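Local coordinates for protein putative acyl-CoA thioester hydrolase YbhC (Escherichia coli K-12, PDB 3GRH) that is a putative thioesterase of the outer membrane that belongs to the pectinesterase family but neither binds pectin nor shows pectinesterase activity, at residues V235-V240 and P266-T271; F249-S254 and G286-D291; G145-G150 and E211-D216; N222-A227 and G244-F249; F77-A82 and T90-A95. One frame throughout, in Å; residues are numbered along the deposited sequence.

Contact 1: V235-V240 and P266-T271; sequences VQINNV and PRTLVT
Asn-238 has a trans chi1 (177°) and Thr-271 has OG1 tucked between its own N and carbonyl carbon (chi1 54°), which brings an amide and a hydroxyl together beside the corner of the chain at Asn-239. Asn-238 ND2 donates to Thr-271 OG1 at 2.7 Å, the hydroxyl lying 24° off the amide plane, and reaches only weakly to Thr-271 O. That carbonyl accepts a firmer bond from Asn-239 N (3.0 Å). Behind the corner the ladder is regular: Leu-269 N to Val-235 O and Ile-237 N to Leu-269 O both measure 2.9 Å, and Thr-271 N to Ile-237 O is 2.8 Å. On the buried face Val-235 CG1 runs alongside Thr-268 CG2 at 4.0 Å, and Ile-237 CD1 meets Val-270 CG2 at 4.2 Å. In-register parallel rungs between successive coils are characteristic of the parallel beta-helix, right-handed in this family. ND2 of Asn-238 also binds Asn-272 OD1. Strand 204-206 flanks strand 235-238, strand 287-291 flanks strand 267-271, and Leu-228 and Thr-230 of strand 228-230 pack against Ile-237 and Val-235 from within.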
# COMPACT_ATOMS: atom_id res chain seq x y z
N VAL A 235 -8.88 5.50 -4.77
CA VAL A 235 -8.45 5.94 -3.48
C VAL A 235 -7.23 6.84 -3.63
O VAL A 235 -6.36 6.52 -4.41
CB VAL A 235 -8.16 4.78 -2.61
CG1 VAL A 235 -7.42 5.10 -1.28
CG2 VAL A 235 -9.44 3.98 -2.39
N GLN A 236 -7.19 7.94 -2.90
CA GLN A 236 -6.08 8.88 -2.95
C GLN A 236 -5.52 9.08 -1.59
O GLN A 236 -6.26 9.40 -0.67
CB GLN A 236 -6.46 10.23 -3.53
CG GLN A 236 -6.94 10.16 -4.96
CD GLN A 236 -7.56 11.47 -5.40
OE1 GLN A 236 -6.80 12.43 -5.60
NE2 GLN A 236 -8.91 11.50 -5.58
N ILE A 237 -4.23 8.87 -1.43
CA ILE A 237 -3.55 9.03 -0.12
C ILE A 237 -2.44 10.03 -0.38
O ILE A 237 -1.55 9.76 -1.24
CB ILE A 237 -2.98 7.68 0.30
CG1 ILE A 237 -4.14 6.75 0.62
CG2 ILE A 237 -2.12 7.87 1.50
CD1 ILE A 237 -3.74 5.32 0.70
N ASN A 238 -2.48 11.20 0.28
CA ASN A 238 -1.54 12.27 -0.01
C ASN A 238 -0.94 12.79 1.28
O ASN A 238 -1.65 13.11 2.23
CB ASN A 238 -2.20 13.41 -0.79
CG ASN A 238 -1.24 14.53 -1.03
OD1 ASN A 238 -1.44 15.68 -0.54
ND2 ASN A 238 -0.17 14.21 -1.73
N ASN A 239 0.38 12.87 1.33
CA ASN A 239 1.08 13.43 2.54
C ASN A 239 0.66 12.73 3.78
O ASN A 239 0.23 13.35 4.76
CB ASN A 239 0.84 14.93 2.66
CG ASN A 239 1.81 15.60 3.61
OD1 ASN A 239 2.94 15.14 3.80
ND2 ASN A 239 1.32 16.66 4.26
N VAL A 240 0.76 11.40 3.76
CA VAL A 240 0.44 10.51 4.90
C VAL A 240 1.68 9.78 5.30
O VAL A 240 2.47 9.37 4.45
CB VAL A 240 -0.76 9.59 4.56
CG1 VAL A 240 -0.98 8.43 5.58
CG2 VAL A 240 -2.02 10.40 4.44
N PRO A 266 -9.07 -2.67 -8.12
CA PRO A 266 -9.09 -1.34 -7.51
C PRO A 266 -7.85 -0.57 -7.77
O PRO A 266 -6.79 -1.15 -7.80
CB PRO A 266 -9.16 -1.61 -6.04
CG PRO A 266 -8.61 -3.05 -5.98
CD PRO A 266 -9.08 -3.72 -7.12
N ARG A 267 -8.02 0.75 -8.01
CA ARG A 267 -6.92 1.64 -8.30
C ARG A 267 -6.71 2.64 -7.14
O ARG A 267 -7.65 3.25 -6.65
CB ARG A 267 -7.27 2.47 -9.52
CG ARG A 267 -7.43 1.61 -10.73
CD ARG A 267 -8.16 2.26 -11.86
NE ARG A 267 -9.55 2.52 -11.57
CZ ARG A 267 -10.42 3.05 -12.43
NH1 ARG A 267 -10.04 3.38 -13.63
NH2 ARG A 267 -11.68 3.23 -12.06
N THR A 268 -5.45 2.76 -6.76
CA THR A 268 -5.02 3.65 -5.66
C THR A 268 -3.88 4.52 -6.10
O THR A 268 -2.93 4.03 -6.71
CB THR A 268 -4.60 2.76 -4.43
OG1 THR A 268 -5.69 1.86 -4.12
CG2 THR A 268 -4.27 3.56 -3.22
N LEU A 269 -3.89 5.79 -5.70
CA LEU A 269 -2.78 6.71 -5.94
C LEU A 269 -2.24 7.16 -4.60
O LEU A 269 -3.00 7.75 -3.81
CB LEU A 269 -3.26 7.96 -6.72
CG LEU A 269 -2.18 9.01 -6.96
CD1 LEU A 269 -1.09 8.41 -7.79
CD2 LEU A 269 -2.83 10.18 -7.57
N VAL A 270 -0.96 6.94 -4.36
CA VAL A 270 -0.30 7.37 -3.10
C VAL A 270 0.77 8.39 -3.51
O VAL A 270 1.64 8.09 -4.34
CB VAL A 270 0.40 6.19 -2.41
CG1 VAL A 270 1.16 6.64 -1.09
CG2 VAL A 270 -0.59 5.07 -2.12
N THR A 271 0.64 9.62 -3.05
CA THR A 271 1.55 10.68 -3.38
C THR A 271 2.17 11.35 -2.15
O THR A 271 1.49 11.49 -1.10
CB THR A 271 0.85 11.78 -4.20
OG1 THR A 271 -0.34 12.26 -3.52
CG2 THR A 271 0.42 11.21 -5.59

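Contact 2: F249-S254 and G286-D291; sequences FFVTNS and GAVVFD
Phe-249 and Phe-290 meet in the tight half of this buried contact, their side chains passing each other in opposite directions. The edge of the Phe-249 ring carries the approach: its CE2 lies 3.8 Å from Phe-290 CZ, close to the plane of the Phe-249 ring. A chi1 of -179° turns the Phe-249 ring away from its own N and extends it inward from the strand far enough to reach across. Val-288 wedges in beside the pair, its CG1 3.5 Å above the plane of the Phe-290 ring and towards the rim, while its other methyl, CG2, is 3.8 Å from Val-251 CG2. Strands 249-251 and 287-291 come no nearer than 9.5 Å between axes and run at 142° to each other, so they share no ladder: they belong to different walls of the beta-helix, and these side chains fill its interior between them. Cutting Phe-249 back to an alanine removes the ring and is likely to leave the CE1-CZ end of Phe-290 without this neighbour, opening a gap in the core about 9 Å, side chain to side chain, from the predicted nucleophile Asp-280. Phe-290 also makes an edge-to-face ring contact with Phe-295. The approach is looser at Gly-286, whose N is 4.4 Å from Val-251 CG2; a beta carbon at Gly-286 would point at that methyl. Past Val-251 the chain makes no close contact with 286-291, and Thr-252 OG1 accepts from Ser-254 N at 3.0 Å in an ST turn, with Asp-231 as a second partner of the hydroxyl.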
# COMPACT_ATOMS: atom_id res chain seq x y z
N PHE A 249 1.45 -1.61 4.63
CA PHE A 249 0.41 -1.14 3.74
C PHE A 249 -0.06 -2.34 2.92
O PHE A 249 0.76 -2.98 2.28
CB PHE A 249 1.00 -0.03 2.89
CG PHE A 249 0.01 0.59 1.92
CD1 PHE A 249 -1.31 0.88 2.28
CD2 PHE A 249 0.41 0.93 0.67
CE1 PHE A 249 -2.17 1.50 1.39
CE2 PHE A 249 -0.47 1.52 -0.23
CZ PHE A 249 -1.72 1.81 0.13
N PHE A 250 -1.38 -2.63 2.93
CA PHE A 250 -1.93 -3.80 2.27
C PHE A 250 -3.06 -3.33 1.38
O PHE A 250 -3.97 -2.66 1.85
CB PHE A 250 -2.46 -4.78 3.30
CG PHE A 250 -2.35 -6.21 2.86
CD1 PHE A 250 -1.44 -7.03 3.45
CD2 PHE A 250 -3.02 -6.67 1.75
CE1 PHE A 250 -1.26 -8.35 3.01
CE2 PHE A 250 -2.87 -7.97 1.29
CZ PHE A 250 -2.01 -8.82 1.92
N VAL A 251 -2.98 -3.62 0.09
CA VAL A 251 -4.12 -3.37 -0.73
C VAL A 251 -4.76 -4.68 -1.12
O VAL A 251 -4.10 -5.68 -1.26
CB VAL A 251 -3.78 -2.64 -1.95
CG1 VAL A 251 -3.32 -1.19 -1.54
CG2 VAL A 251 -2.64 -3.25 -2.70
N THR A 252 -6.07 -4.71 -1.18
CA THR A 252 -6.73 -5.88 -1.65
C THR A 252 -7.87 -5.50 -2.55
O THR A 252 -8.18 -4.31 -2.75
CB THR A 252 -7.32 -6.79 -0.53
OG1 THR A 252 -8.69 -6.43 -0.31
CG2 THR A 252 -6.56 -6.82 0.82
N ASN A 253 -8.41 -6.49 -3.20
CA ASN A 253 -9.52 -6.38 -4.10
C ASN A 253 -10.76 -7.07 -3.52
O ASN A 253 -11.67 -7.43 -4.22
CB ASN A 253 -9.21 -6.90 -5.52
CG ASN A 253 -9.03 -8.33 -5.60
OD1 ASN A 253 -8.75 -8.97 -4.60
ND2 ASN A 253 -9.05 -8.86 -6.83
N SER A 254 -10.79 -7.23 -2.23
CA SER A 254 -11.88 -7.85 -1.54
C SER A 254 -13.16 -7.07 -1.68
O SER A 254 -13.19 -5.81 -1.73
CB SER A 254 -11.51 -7.88 -0.05
OG SER A 254 -12.55 -8.43 0.74
N GLY A 286 -4.03 -5.20 -6.39
CA GLY A 286 -4.64 -3.93 -6.75
C GLY A 286 -3.60 -3.20 -7.58
O GLY A 286 -2.41 -3.53 -7.54
N ALA A 287 -4.05 -2.19 -8.32
CA ALA A 287 -3.21 -1.37 -9.09
C ALA A 287 -2.91 -0.13 -8.25
O ALA A 287 -3.86 0.64 -7.91
CB ALA A 287 -3.92 -0.96 -10.29
N VAL A 288 -1.66 0.07 -7.89
CA VAL A 288 -1.29 1.17 -6.99
C VAL A 288 -0.17 1.92 -7.64
O VAL A 288 0.82 1.31 -8.04
CB VAL A 288 -0.82 0.71 -5.61
CG1 VAL A 288 -0.71 1.95 -4.68
CG2 VAL A 288 -1.81 -0.34 -5.06
N VAL A 289 -0.26 3.25 -7.71
CA VAL A 289 0.79 4.13 -8.18
C VAL A 289 1.31 4.93 -7.01
O VAL A 289 0.49 5.52 -6.33
CB VAL A 289 0.30 5.03 -9.29
CG1 VAL A 289 1.39 6.09 -9.61
CG2 VAL A 289 -0.10 4.28 -10.59
N PHE A 290 2.61 4.88 -6.77
CA PHE A 290 3.29 5.64 -5.70
C PHE A 290 4.09 6.68 -6.40
O PHE A 290 4.98 6.33 -7.16
CB PHE A 290 4.25 4.72 -4.96
CG PHE A 290 3.58 3.61 -4.23
CD1 PHE A 290 3.14 3.85 -2.94
CD2 PHE A 290 3.44 2.36 -4.78
CE1 PHE A 290 2.54 2.86 -2.22
CE2 PHE A 290 2.81 1.37 -4.03
CZ PHE A 290 2.34 1.66 -2.75
N ASP A 291 3.82 7.95 -6.16
CA ASP A 291 4.57 9.05 -6.78
C ASP A 291 5.18 9.90 -5.67
O ASP A 291 4.49 10.27 -4.69
CB ASP A 291 3.71 9.84 -7.71
CG ASP A 291 4.51 10.79 -8.64
OD1 ASP A 291 3.85 11.42 -9.50
OD2 ASP A 291 5.76 10.92 -8.55

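Contact 3: G145-G150 and E211-D216; sequences GLSLDG and ENTLGD
Gly-145 and Leu-146 pair with Glu-211 and Asn-212 as the last rungs of two parallel strands, 142-146 and 208-212, on one wall of the beta-helix; beyond them side chains take over where the ladder stops. Gly-145 CA lies 3.1 Å from Glu-211 O, and a beta carbon there would press on Thr-213 CG2. Thr-213 N donates to Leu-146 O (3.0 Å), arriving well above the carbonyl plane as regular strand pairing ends. Next to it the hydroxyls Ser-147 OG and Thr-213 OG1 share a short hydrogen bond of 2.6 Å. Asn-212 then bonds the backbone of Leu-148. The trans chi1 (-167°) of Asn-212 aims its amide at both polar atoms of that residue: OD1 accepts from Leu-148 N at 3.3 Å, and ND2 gives a bond to Leu-148 O at 3.0 Å, in the carbonyl plane and on a lone pair. The same OD1 takes Leu-214 N at 3.2 Å, forming an Asx turn. Leu-214 CD2 lies 3.7 Å from Asp-149 OD2, a carboxylate whose polar partners are Gly-151 N and His-223 ND1. With Val-226 O as a further acceptor for ND2, the buried amide of Asn-212 has two partners on each of its polar atoms; this fixes its rotation and lets one side chain substitute for the missing strand pairing.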
# COMPACT_ATOMS: atom_id res chain seq x y z
N GLY A 145 -3.56 4.86 15.75
CA GLY A 145 -2.79 3.65 15.98
C GLY A 145 -3.48 2.66 16.90
O GLY A 145 -4.36 2.96 17.70
N LEU A 146 -3.04 1.44 16.76
CA LEU A 146 -3.41 0.34 17.66
C LEU A 146 -2.36 -0.78 17.39
O LEU A 146 -1.75 -0.77 16.32
CB LEU A 146 -4.82 -0.22 17.39
CG LEU A 146 -5.45 -1.08 18.42
CD1 LEU A 146 -5.69 -0.26 19.70
CD2 LEU A 146 -6.73 -1.71 17.87
N SER A 147 -2.15 -1.70 18.33
CA SER A 147 -1.25 -2.84 18.12
C SER A 147 -2.08 -4.05 17.83
O SER A 147 -2.84 -4.51 18.67
CB SER A 147 -0.41 -3.12 19.36
OG SER A 147 0.44 -2.03 19.63
N LEU A 148 -1.96 -4.61 16.63
CA LEU A 148 -2.65 -5.82 16.26
C LEU A 148 -1.74 -6.73 15.45
O LEU A 148 -1.02 -6.28 14.57
CB LEU A 148 -3.83 -5.54 15.40
CG LEU A 148 -4.95 -4.72 15.97
CD1 LEU A 148 -5.96 -4.41 14.81
CD2 LEU A 148 -5.62 -5.35 17.24
N ASP A 149 -1.71 -7.97 15.80
CA ASP A 149 -0.82 -8.97 15.18
C ASP A 149 -1.68 -10.07 14.57
O ASP A 149 -2.54 -10.59 15.23
CB ASP A 149 0.07 -9.56 16.26
CG ASP A 149 1.18 -10.53 15.77
OD1 ASP A 149 1.14 -11.20 14.71
OD2 ASP A 149 2.20 -10.68 16.54
N GLY A 150 -1.41 -10.43 13.34
CA GLY A 150 -2.14 -11.54 12.69
C GLY A 150 -2.06 -12.83 13.44
O GLY A 150 -2.95 -13.61 13.32
N GLU A 211 -0.44 4.04 12.13
CA GLU A 211 0.66 3.19 12.64
C GLU A 211 0.01 1.94 13.26
O GLU A 211 -0.91 2.04 14.05
CB GLU A 211 1.50 3.95 13.67
CG GLU A 211 2.67 3.19 14.22
CD GLU A 211 3.68 4.02 14.97
OE1 GLU A 211 4.13 5.04 14.39
OE2 GLU A 211 4.07 3.60 16.09
N ASN A 212 0.55 0.79 12.91
CA ASN A 212 0.36 -0.42 13.72
C ASN A 212 1.51 -0.46 14.72
O ASN A 212 2.65 -0.60 14.32
CB ASN A 212 0.21 -1.68 12.89
CG ASN A 212 -0.28 -2.82 13.68
OD1 ASN A 212 0.22 -3.02 14.79
ND2 ASN A 212 -1.17 -3.67 13.12
N THR A 213 1.13 -0.20 15.95
CA THR A 213 2.10 0.14 17.00
C THR A 213 2.69 -1.16 17.60
O THR A 213 3.47 -1.10 18.58
CB THR A 213 1.45 1.00 18.05
OG1 THR A 213 0.26 0.37 18.56
CG2 THR A 213 0.97 2.33 17.49
N LEU A 214 2.44 -2.32 17.02
CA LEU A 214 3.12 -3.55 17.47
C LEU A 214 4.66 -3.39 17.46
O LEU A 214 5.36 -3.70 18.45
CB LEU A 214 2.71 -4.73 16.61
CG LEU A 214 3.05 -6.13 17.05
CD1 LEU A 214 2.12 -6.54 18.24
CD2 LEU A 214 2.92 -7.12 15.89
N GLY A 215 5.16 -2.76 16.42
CA GLY A 215 6.51 -2.31 16.40
C GLY A 215 7.52 -3.33 16.81
O GLY A 215 7.54 -4.44 16.28
N ASP A 216 8.41 -2.92 17.73
CA ASP A 216 9.49 -3.81 18.15
C ASP A 216 9.16 -4.60 19.43
O ASP A 216 10.07 -5.13 20.16
CB ASP A 216 10.78 -2.99 18.27
CG ASP A 216 11.10 -2.15 17.00
OD1 ASP A 216 11.03 -2.64 15.83
OD2 ASP A 216 11.44 -0.95 17.19

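Contact 4: N222-A227 and G244-F249; sequences NHPAVA and GRQNTF
Ala-225 and Gln-246 are joined at the middle of two loops that run side by side. Followed from its start, the second loop opens at Gly-244, where a beta carbon would collide with Thr-248 OG1. Arg-245 N reaches a water that in turn donates to Ala-225 O, while its guanidinium faces Asp-216 and Glu-276. Gln-246 carries most of the grip. Its chain is extended (chi1 -171°), which carries the amide to Asn-222 and His-223, crossing the Asn-222 side chain at about a right angle: NE2 donates in its own amide plane to Asn-222 OD1 at 2.7 Å, and OE1 accepts from His-223 N at 2.9 Å, the donor standing above the carbonyl plane. NE2 also binds Asn-247 OD1 (3.3 Å), and Gln-246 O takes Ala-225 N at 3.1 Å. Asn-247 OD1 rests 3.4 Å from Pro-224 CB, and its ND2 binds Ser-283 OG. This side chain is about 4 Å from that of the predicted nucleophile Asp-280; active pectinesterases typically have a catalytic aspartate after the glutamine here, so the asparagine is consistent with the lack of that activity. Thr-248 O accepts from Ala-227 N at 2.9 Å, and its hydroxyl binds Glu-276 O. Phe-249 then enters strand 249-251, beside strand 228-230 into which Ala-227 leads, while Ile-210 and Ile-242 of strands 208-212 and 240-243 pack on Ala-227.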
# COMPACT_ATOMS: atom_id res chain seq x y z
N ASN A 222 7.42 -14.21 11.85
CA ASN A 222 6.21 -13.76 11.17
C ASN A 222 5.25 -13.09 12.13
O ASN A 222 4.70 -13.74 13.06
CB ASN A 222 5.56 -14.98 10.49
CG ASN A 222 4.33 -14.60 9.67
OD1 ASN A 222 4.39 -13.74 8.81
ND2 ASN A 222 3.20 -15.30 9.93
N HIS A 223 5.03 -11.79 11.93
CA HIS A 223 4.15 -10.98 12.72
C HIS A 223 3.46 -9.95 11.88
O HIS A 223 3.80 -8.78 11.99
CB HIS A 223 4.96 -10.29 13.81
CG HIS A 223 5.49 -11.25 14.83
ND1 HIS A 223 4.66 -11.91 15.70
CD2 HIS A 223 6.75 -11.65 15.11
CE1 HIS A 223 5.40 -12.70 16.48
NE2 HIS A 223 6.67 -12.56 16.14
N PRO A 224 2.52 -10.38 11.04
CA PRO A 224 1.81 -9.42 10.17
C PRO A 224 1.10 -8.41 11.04
O PRO A 224 0.35 -8.75 11.94
CB PRO A 224 0.83 -10.30 9.41
CG PRO A 224 1.28 -11.68 9.68
CD PRO A 224 1.95 -11.73 10.95
N ALA A 225 1.26 -7.14 10.74
CA ALA A 225 0.63 -6.13 11.49
C ALA A 225 0.39 -4.90 10.59
O ALA A 225 1.16 -3.90 10.60
CB ALA A 225 1.50 -5.80 12.66
N VAL A 226 -0.74 -4.97 9.91
CA VAL A 226 -1.06 -3.95 8.93
C VAL A 226 -1.42 -2.65 9.59
O VAL A 226 -2.20 -2.61 10.56
CB VAL A 226 -2.23 -4.47 8.02
CG1 VAL A 226 -2.62 -3.38 7.02
CG2 VAL A 226 -1.88 -5.77 7.33
N ALA A 227 -0.88 -1.56 9.05
CA ALA A 227 -1.24 -0.22 9.45
C ALA A 227 -2.47 0.21 8.67
O ALA A 227 -3.46 0.51 9.24
CB ALA A 227 -0.11 0.72 9.22
N GLY A 244 4.89 0.93 10.11
CA GLY A 244 4.80 -0.41 10.60
C GLY A 244 6.12 -1.13 10.52
O GLY A 244 7.18 -0.49 10.54
N ARG A 245 5.99 -2.46 10.49
CA ARG A 245 7.15 -3.36 10.37
C ARG A 245 6.78 -4.36 9.29
O ARG A 245 6.99 -4.07 8.13
CB ARG A 245 7.53 -3.99 11.65
CG ARG A 245 7.97 -3.03 12.70
CD ARG A 245 9.26 -2.44 12.45
NE ARG A 245 9.61 -1.52 13.56
CZ ARG A 245 9.52 -0.19 13.51
NH1 ARG A 245 9.10 0.45 12.44
NH2 ARG A 245 9.92 0.55 14.58
N GLN A 246 6.09 -5.45 9.63
CA GLN A 246 5.67 -6.42 8.58
C GLN A 246 4.29 -6.13 8.06
O GLN A 246 3.38 -6.00 8.80
CB GLN A 246 5.77 -7.86 9.12
CG GLN A 246 5.59 -8.91 8.13
CD GLN A 246 5.53 -10.27 8.68
OE1 GLN A 246 6.24 -10.57 9.61
NE2 GLN A 246 4.60 -11.11 8.16
N ASN A 247 4.19 -5.98 6.75
CA ASN A 247 2.93 -5.76 6.02
C ASN A 247 2.30 -4.41 6.39
O ASN A 247 1.05 -4.31 6.46
CB ASN A 247 1.92 -6.87 6.29
CG ASN A 247 2.35 -8.22 5.80
OD1 ASN A 247 2.50 -9.16 6.62
ND2 ASN A 247 2.56 -8.37 4.49
N THR A 248 3.07 -3.32 6.44
CA THR A 248 2.58 -2.03 6.74
C THR A 248 1.37 -1.51 5.95
O THR A 248 0.40 -1.07 6.55
CB THR A 248 3.74 -1.06 6.57
OG1 THR A 248 4.81 -1.45 7.45
CG2 THR A 248 3.31 0.31 6.91
N PHE A 249 1.45 -1.61 4.63
CA PHE A 249 0.41 -1.14 3.74
C PHE A 249 -0.06 -2.34 2.92
O PHE A 249 0.76 -2.98 2.28
CB PHE A 249 1.00 -0.03 2.89
CG PHE A 249 0.01 0.59 1.92
CD1 PHE A 249 -1.31 0.88 2.28
CD2 PHE A 249 0.41 0.93 0.67
CE1 PHE A 249 -2.17 1.50 1.39
CE2 PHE A 249 -0.47 1.52 -0.23
CZ PHE A 249 -1.72 1.81 0.13
O HOH W 1 5.53 -6.71 12.27
O HOH W 2 3.62 -3.77 10.91

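Contact 5: F77-A82 and T90-A95; sequences FVVGPA and TTIQAA
Phe-77 meets Ala-95 twice: its CB lies 4.2 Å from Ala-95 CB, and Ala-95 O sits over the centre of one ring face, 4.3 Å above the plane. Two residues on, Val-79 points the same way into the helix and does most of the packing. Its chi1 of 180° sends CG1 away from N, and the two methyls divide the surface between them: CG1 faces the helix start, 4.0 Å from Ile-92 CG1 and near the carbonyl of Thr-91, while CG2 presses on Ala-95 CB at 3.5 Å. Strand 77-79, helix 92-100 and strand 108-112 form a beta-alpha-beta unit at the end of the parallel beta-helix, strand 77-79 being the outermost of its sheet, and Ile-110 of strand 108-112 touches Phe-77, Val-79 and Ala-95 alike. A glycine in place of Val-79 would remove both methyls and is likely to leave Ile-92 without its partner on the strand and Ala-95 with only Phe-77 there, opening a gap under the first turn. That turn has its own cap: Thr-91 is the N-cap, its OG1 accepting from Ala-94 N at 3.1 Å. Gly-80 continues the contact through its backbone, its O taking a CA-H...O contact from Thr-90 CA at 3.5 Å. Past Pro-81, on the exposed side, Ala-82 CB touches Thr-90 CG2 at 3.8 Å.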
# COMPACT_ATOMS: atom_id res chain seq x y z
N PHE A 77 -17.48 17.09 9.65
CA PHE A 77 -17.24 16.58 10.98
C PHE A 77 -15.84 16.93 11.43
O PHE A 77 -14.93 17.11 10.62
CB PHE A 77 -17.37 15.07 10.99
CG PHE A 77 -18.69 14.59 10.50
CD1 PHE A 77 -19.77 14.61 11.36
CD2 PHE A 77 -18.88 14.22 9.19
CE1 PHE A 77 -21.05 14.22 10.92
CE2 PHE A 77 -20.12 13.82 8.76
CZ PHE A 77 -21.20 13.81 9.61
N VAL A 78 -15.71 17.14 12.75
CA VAL A 78 -14.43 17.42 13.36
C VAL A 78 -14.15 16.50 14.53
O VAL A 78 -14.93 16.49 15.49
CB VAL A 78 -14.32 18.84 13.88
CG1 VAL A 78 -12.91 19.04 14.39
CG2 VAL A 78 -14.63 19.85 12.76
N VAL A 79 -13.01 15.80 14.50
CA VAL A 79 -12.64 14.88 15.56
C VAL A 79 -11.56 15.56 16.35
O VAL A 79 -10.61 16.15 15.79
CB VAL A 79 -12.13 13.55 14.97
CG1 VAL A 79 -11.74 12.65 16.09
CG2 VAL A 79 -13.14 12.86 14.07
N GLY A 80 -11.68 15.52 17.68
CA GLY A 80 -10.76 16.23 18.51
C GLY A 80 -10.97 15.87 19.94
O GLY A 80 -11.83 15.05 20.26
N PRO A 81 -10.26 16.56 20.83
CA PRO A 81 -10.41 16.33 22.26
C PRO A 81 -11.76 16.82 22.72
O PRO A 81 -12.26 17.84 22.24
CB PRO A 81 -9.31 17.18 22.88
CG PRO A 81 -8.73 18.01 21.80
CD PRO A 81 -9.32 17.65 20.51
N ALA A 82 -12.33 16.11 23.69
CA ALA A 82 -13.61 16.50 24.26
C ALA A 82 -13.60 17.92 24.87
O ALA A 82 -12.69 18.32 25.60
CB ALA A 82 -14.03 15.49 25.27
N THR A 90 -15.21 12.44 19.32
CA THR A 90 -13.91 12.24 20.01
C THR A 90 -13.16 11.02 19.49
O THR A 90 -12.01 10.76 19.91
CB THR A 90 -14.10 12.15 21.51
OG1 THR A 90 -15.08 11.16 21.77
CG2 THR A 90 -14.56 13.54 22.06
N THR A 91 -13.81 10.24 18.67
CA THR A 91 -13.12 9.12 18.01
C THR A 91 -13.39 9.20 16.54
O THR A 91 -14.39 9.76 16.09
CB THR A 91 -13.56 7.70 18.46
OG1 THR A 91 -14.89 7.38 17.99
CG2 THR A 91 -13.47 7.56 19.91
N ILE A 92 -12.47 8.63 15.78
CA ILE A 92 -12.56 8.76 14.34
C ILE A 92 -13.64 7.86 13.81
O ILE A 92 -14.46 8.26 12.94
CB ILE A 92 -11.24 8.48 13.65
CG1 ILE A 92 -10.16 9.47 14.19
CG2 ILE A 92 -11.43 8.50 12.17
CD1 ILE A 92 -8.82 9.21 13.73
N GLN A 93 -13.78 6.68 14.41
CA GLN A 93 -14.85 5.77 14.02
C GLN A 93 -16.21 6.39 14.19
O GLN A 93 -17.06 6.20 13.32
CB GLN A 93 -14.81 4.43 14.75
CG GLN A 93 -15.76 3.41 14.24
CD GLN A 93 -15.35 2.90 12.90
OE1 GLN A 93 -14.34 2.26 12.82
NE2 GLN A 93 -16.16 3.09 11.90
N ALA A 94 -16.44 7.15 15.26
CA ALA A 94 -17.72 7.78 15.46
C ALA A 94 -18.07 8.79 14.38
O ALA A 94 -19.26 8.93 13.99
CB ALA A 94 -17.74 8.40 16.85
N ALA A 95 -17.07 9.55 13.93
CA ALA A 95 -17.28 10.51 12.87
C ALA A 95 -17.52 9.80 11.56
O ALA A 95 -18.30 10.24 10.78
CB ALA A 95 -16.05 11.45 12.72

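How the contacts relate
From the N terminus, contact 5 comes first and closes a short loop, fixing helix 92-100 to the edge strand of the beta-helix; it touches none of the others. Contact 3 spans a long excursion containing two helices, and closes before contact 4 opens. Their centres are 8 Å apart, joined by Gly-150 N to Pro-224 O and by Asp-149 to His-223. Contact 4 crosses contact 1, and contact 1 crosses contact 2, since their segments alternate as the chain winds through successive coils; none nests inside another. Phe-249 belongs to contacts 4 and 2 and also packs on Ile-237 and Val-270 of contact 1, linking the loops near Asp-280 to the core.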